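Long-range contact in 3-oxoacyl-[acyl-carrier-protein] synthase 2 (Rickettsia rickettsii, PDB 4JGA), which probably catalyses the condensation step that elongates acyl chains on acyl carrier protein in bacterial type II fatty acid synthesis: residues G278-Y290 against G301-I315. Numbering follows the deposited sequence.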
loop_
_atom_site.group_PDB
_atom_site.type_symbol
_atom_site.label_atom_id
_atom_site.label_comp_id
_atom_site.label_asym_id
_atom_site.label_seq_id
_atom_site.Cartn_x
_atom_site.Cartn_y
_atom_site.Cartn_z
ATOM N N GLY A 278 13.064 22.694 1.102
ATOM C CA GLY A 278 12.609 22.779 -0.254
ATOM C C GLY A 278 11.110 22.674 -0.351
ATOM O O GLY A 278 10.429 22.332 0.619
ATOM N N GLU A 279 10.582 22.939 -1.537
ATOM C CA GLU A 279 9.153 22.840 -1.769
ATOM C C GLU A 279 8.881 21.712 -2.792
ATOM O O GLU A 279 9.545 21.614 -3.827
ATOM C CB GLU A 279 8.592 24.173 -2.243
ATOM C CG GLU A 279 7.066 24.175 -2.405
ATOM C CD GLU A 279 6.524 25.474 -2.969
ATOM O OE1 GLU A 279 7.327 26.428 -3.132
ATOM O OE2 GLU A 279 5.288 25.534 -3.198
ATOM N N VAL A 280 7.923 20.858 -2.471
ATOM C CA VAL A 280 7.508 19.800 -3.384
ATOM C C VAL A 280 6.456 20.414 -4.283
ATOM O O VAL A 280 5.401 20.804 -3.821
ATOM C CB VAL A 280 6.903 18.590 -2.642
ATOM C CG1 VAL A 280 6.681 17.430 -3.597
ATOM C CG2 VAL A 280 7.821 18.153 -1.524
ATOM N N ILE A 281 6.772 20.548 -5.559
ATOM C CA ILE A 281 5.922 21.290 -6.464
ATOM C C ILE A 281 5.313 20.453 -7.577
ATOM O O ILE A 281 4.382 20.901 -8.222
ATOM C CB ILE A 281 6.654 22.513 -7.101
ATOM C CG1 ILE A 281 7.965 22.127 -7.790
ATOM C CG2 ILE A 281 6.892 23.594 -6.075
ATOM C CD1 ILE A 281 8.488 23.247 -8.682
ATOM N N GLY A 282 5.850 19.275 -7.832
ATOM C CA GLY A 282 5.343 18.449 -8.909
ATOM C C GLY A 282 5.388 16.983 -8.606
ATOM O O GLY A 282 6.357 16.489 -7.996
ATOM N N TYR A 283 4.361 16.282 -9.098
ATOM C CA TYR A 283 4.199 14.842 -8.896
ATOM C C TYR A 283 3.528 14.236 -10.131
ATOM O O TYR A 283 2.410 14.642 -10.490
ATOM C CB TYR A 283 3.311 14.570 -7.688
ATOM C CG TYR A 283 2.954 13.122 -7.323
ATOM C CD1 TYR A 283 3.794 12.048 -7.591
ATOM C CD2 TYR A 283 1.782 12.859 -6.604
ATOM C CE1 TYR A 283 3.464 10.767 -7.201
ATOM C CE2 TYR A 283 1.457 11.579 -6.181
ATOM C CZ TYR A 283 2.288 10.540 -6.476
ATOM O OH TYR A 283 1.931 9.273 -6.051
ATOM N N GLY A 284 4.224 13.295 -10.755
ATOM C CA GLY A 284 3.704 12.534 -11.882
ATOM C C GLY A 284 3.588 11.067 -11.487
ATOM O O GLY A 284 4.486 10.519 -10.841
ATOM N N SER A 285 2.492 10.431 -11.873
ATOM C CA SER A 285 2.227 9.038 -11.547
ATOM C C SER A 285 1.496 8.354 -12.703
ATOM O O SER A 285 0.379 8.718 -13.017
ATOM C CB SER A 285 1.370 8.937 -10.278
ATOM O OG SER A 285 1.089 7.580 -9.989
ATOM N N THR A 286 2.121 7.364 -13.319
ATOM C CA THR A 286 1.617 6.776 -14.540
ATOM C C THR A 286 1.831 5.261 -14.550
ATOM O O THR A 286 2.555 4.711 -13.709
ATOM C CB THR A 286 2.369 7.342 -15.754
ATOM O OG1 THR A 286 3.755 7.000 -15.653
ATOM C CG2 THR A 286 2.248 8.847 -15.838
ATOM N N GLY A 287 1.199 4.599 -15.508
ATOM C CA GLY A 287 1.382 3.158 -15.724
ATOM C C GLY A 287 1.810 2.882 -17.149
ATOM O O GLY A 287 1.308 3.505 -18.082
ATOM N N ASP A 288 2.723 1.939 -17.313
ATOM C CA ASP A 288 3.146 1.459 -18.619
ATOM C C ASP A 288 2.031 0.657 -19.310
ATOM O O ASP A 288 1.967 0.613 -20.532
ATOM C CB ASP A 288 4.353 0.506 -18.474
ATOM C CG ASP A 288 5.681 1.213 -18.130
ATOM O OD1 ASP A 288 5.741 2.448 -18.148
ATOM O OD2 ASP A 288 6.700 0.482 -17.902
ATOM N N ALA A 289 1.245 -0.067 -18.502
ATOM C CA ALA A 289 0.256 -1.025 -18.971
ATOM C C ALA A 289 0.839 -2.004 -20.022
ATOM O O ALA A 289 0.233 -2.226 -21.063
ATOM C CB ALA A 289 -0.945 -0.283 -19.554
ATOM N N TYR A 290 2.001 -2.578 -19.738
ATOM C CA TYR A 290 2.718 -3.337 -20.721
ATOM C C TYR A 290 3.047 -4.721 -20.193
ATOM O O TYR A 290 2.570 -5.682 -20.738
ATOM C CB TYR A 290 4.000 -2.631 -21.196
ATOM C CG TYR A 290 4.896 -3.542 -22.016
ATOM C CD1 TYR A 290 4.428 -4.112 -23.168
ATOM C CD2 TYR A 290 6.208 -3.836 -21.628
ATOM C CE1 TYR A 290 5.196 -4.968 -23.918
ATOM C CE2 TYR A 290 7.001 -4.695 -22.386
ATOM C CZ TYR A 290 6.485 -5.242 -23.531
ATOM O OH TYR A 290 7.203 -6.075 -24.300
ATOM N N GLY A 301 5.555 5.330 -20.081
ATOM C CA GLY A 301 5.149 5.619 -18.709
ATOM C C GLY A 301 6.152 6.522 -17.989
ATOM O O GLY A 301 5.768 7.482 -17.326
ATOM N N ALA A 302 7.434 6.234 -18.185
ATOM C CA ALA A 302 8.510 7.009 -17.571
ATOM C C ALA A 302 8.521 8.427 -18.120
ATOM O O ALA A 302 8.569 9.372 -17.339
ATOM C CB ALA A 302 9.860 6.320 -17.783
ATOM N N TYR A 303 8.439 8.556 -19.450
ATOM C CA TYR A 303 8.390 9.846 -20.113
ATOM C C TYR A 303 7.225 10.676 -19.613
ATOM O O TYR A 303 7.384 11.845 -19.300
ATOM C CB TYR A 303 8.284 9.665 -21.641
ATOM C CG TYR A 303 8.113 10.947 -22.441
ATOM C CD1 TYR A 303 6.861 11.442 -22.688
ATOM C CD2 TYR A 303 9.205 11.672 -22.895
ATOM C CE1 TYR A 303 6.686 12.615 -23.394
ATOM C CE2 TYR A 303 9.059 12.844 -23.616
ATOM C CZ TYR A 303 7.785 13.317 -23.846
ATOM O OH TYR A 303 7.546 14.468 -24.563
ATOM N N ARG A 304 6.038 10.072 -19.556
ATOM C CA ARG A 304 4.861 10.768 -19.100
ATOM C C ARG A 304 4.959 11.187 -17.633
ATOM O O ARG A 304 4.524 12.257 -17.285
ATOM C CB ARG A 304 3.611 9.917 -19.321
ATOM C CG ARG A 304 3.196 9.810 -20.796
ATOM C CD ARG A 304 2.133 8.736 -20.995
ATOM N NE ARG A 304 1.017 8.996 -20.112
ATOM C CZ ARG A 304 0.505 8.139 -19.237
ATOM N NH1 ARG A 304 0.881 6.860 -19.190
ATOM N NH2 ARG A 304 -0.462 8.564 -18.435
ATOM N N ALA A 305 5.478 10.327 -16.768
ATOM C CA ALA A 305 5.603 10.692 -15.361
ATOM C C ALA A 305 6.457 11.950 -15.184
ATOM O O ALA A 305 6.093 12.852 -14.435
ATOM C CB ALA A 305 6.182 9.556 -14.562
ATOM N N MET A 306 7.596 11.992 -15.875
ATOM C CA MET A 306 8.461 13.164 -15.841
ATOM C C MET A 306 7.732 14.388 -16.386
ATOM O O MET A 306 7.707 15.450 -15.763
ATOM C CB MET A 306 9.754 12.927 -16.636
ATOM C CG MET A 306 10.664 11.893 -15.978
ATOM S SD MET A 306 12.236 11.720 -16.842
ATOM C CE MET A 306 11.715 10.861 -18.335
ATOM N N ARG A 307 7.128 14.213 -17.546
ATOM C CA ARG A 307 6.450 15.302 -18.203
ATOM C C ARG A 307 5.330 15.860 -17.332
ATOM O O ARG A 307 5.207 17.076 -17.173
ATOM C CB ARG A 307 5.881 14.840 -19.541
ATOM C CG ARG A 307 5.251 15.953 -20.366
ATOM C CD ARG A 307 4.267 15.388 -21.381
ATOM N NE ARG A 307 3.276 14.560 -20.674
ATOM C CZ ARG A 307 2.450 13.704 -21.273
ATOM N NH1 ARG A 307 2.469 13.560 -22.587
ATOM N NH2 ARG A 307 1.595 13.003 -20.541
ATOM N N ASP A 308 4.514 14.971 -16.791
ATOM C CA ASP A 308 3.403 15.385 -15.934
ATOM C C ASP A 308 3.869 16.042 -14.624
ATOM O O ASP A 308 3.217 16.922 -14.113
ATOM C CB ASP A 308 2.540 14.183 -15.576
ATOM C CG ASP A 308 1.810 13.595 -16.797
ATOM O OD1 ASP A 308 1.902 14.141 -17.929
ATOM O OD2 ASP A 308 1.162 12.561 -16.561
ATOM N N ALA A 309 4.989 15.588 -14.094
ATOM C CA ALA A 309 5.482 16.131 -12.836
ATOM C C ALA A 309 5.827 17.603 -13.023
ATOM O O ALA A 309 5.496 18.437 -12.193
ATOM C CB ALA A 309 6.676 15.339 -12.345
ATOM N N MET A 310 6.381 17.916 -14.189
ATOM C CA MET A 310 6.744 19.294 -14.549
ATOM C C MET A 310 5.547 20.144 -14.897
ATOM O O MET A 310 5.477 21.301 -14.491
ATOM C CB MET A 310 7.769 19.285 -15.675
ATOM C CG MET A 310 9.129 18.812 -15.203
ATOM S SD MET A 310 10.379 18.948 -16.478
ATOM C CE MET A 310 9.868 17.743 -17.665
ATOM N N LEU A 311 4.582 19.561 -15.610
ATOM C CA LEU A 311 3.330 20.258 -15.846
ATOM C C LEU A 311 2.603 20.562 -14.527
ATOM O O LEU A 311 2.081 21.657 -14.329
ATOM C CB LEU A 311 2.423 19.467 -16.812
ATOM C CG LEU A 311 2.910 19.399 -18.269
ATOM C CD1 LEU A 311 2.025 18.449 -19.072
ATOM C CD2 LEU A 311 2.936 20.779 -18.961
ATOM N N ASP A 312 2.569 19.585 -13.649
ATOM C CA ASP A 312 1.946 19.710 -12.328
ATOM C C ASP A 312 2.653 20.861 -11.558
ATOM O O ASP A 312 1.993 21.677 -10.928
ATOM C CB ASP A 312 2.056 18.361 -11.582
ATOM C CG ASP A 312 1.353 18.351 -10.220
ATOM O OD1 ASP A 312 0.272 18.910 -10.137
ATOM O OD2 ASP A 312 1.891 17.793 -9.229
ATOM N N ALA A 313 3.980 20.949 -11.693
ATOM C CA ALA A 313 4.791 22.033 -11.089
ATOM C C ALA A 313 4.696 23.402 -11.770
ATOM O O ALA A 313 5.228 24.405 -11.246
ATOM C CB ALA A 313 6.231 21.606 -11.065
ATOM N N THR A 314 4.023 23.447 -12.927
ATOM C CA THR A 314 3.997 24.593 -13.808
ATOM C C THR A 314 5.419 25.120 -14.094
ATOM O O THR A 314 5.665 26.308 -14.095
ATOM C CB THR A 314 3.028 25.686 -13.300
ATOM O OG1 THR A 314 3.506 26.212 -12.065
ATOM C CG2 THR A 314 1.673 25.102 -12.994
ATOM N N ILE A 315 6.346 24.206 -14.374
ATOM C CA ILE A 315 7.650 24.582 -14.899
ATOM C C ILE A 315 7.882 23.968 -16.280
ATOM O O ILE A 315 7.134 23.072 -16.724
ATOM C CB ILE A 315 8.790 24.143 -13.962
ATOM C CG1 ILE A 315 8.906 22.612 -13.902
ATOM C CG2 ILE A 315 8.581 24.704 -12.571
ATOM C CD1 ILE A 315 10.180 22.157 -13.220
HETATM O O HOH W 1 0.654 12.007 -13.800
HETATM O O HOH W 2 2.012 4.548 -20.508
HETATM O O HOH W 3 8.060 3.649 -19.237
#
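T286 turns its whole side chain onto the first turn of helix 301-312. Its CB lies near G301 O and R304 NH1; from there OG1, set between the backbone N and carbonyl carbon (chi1 62°), donates to G301 O over 2.7 Å, arriving above the carbonyl plane. A305 N reaches G301 O from the opposite face, so the oxygen is gripped twice. The other branch, CG2, ends against A305 N and over one face of the R304 guanidinium; threonine suits the spot by offering a hydroxyl and a methyl. At the edge of that guanidinium a water links R304 NH1 to G287 O, and NH1 also binds S175 O of the second subunit.

Strand and helix run nearly antiparallel, the helix lying on the central sheet of the thiolase fold's C-terminal half. Their axes come within 5.6 Å, which the small residues explain: G284 CA sits 3.5 Å from A305 O in an almost straight CA-H...O contact (170°), and G282 CA approaches A309 O at a more bent angle, where a CB would clash. D312 swings CG anti to its backbone N (chi1 -176°), carrying OD2 to Y283 N for a bent 2.9 Å bond on its anti lone pair; aspartate suits because OD2 also takes a salt bridge from R197. At the classic beta bulge where I281 and G282 face V430, I281 CD1 packs 3.7 Å from A313 CB, while the I281 and I315 side chains cross at about a right angle.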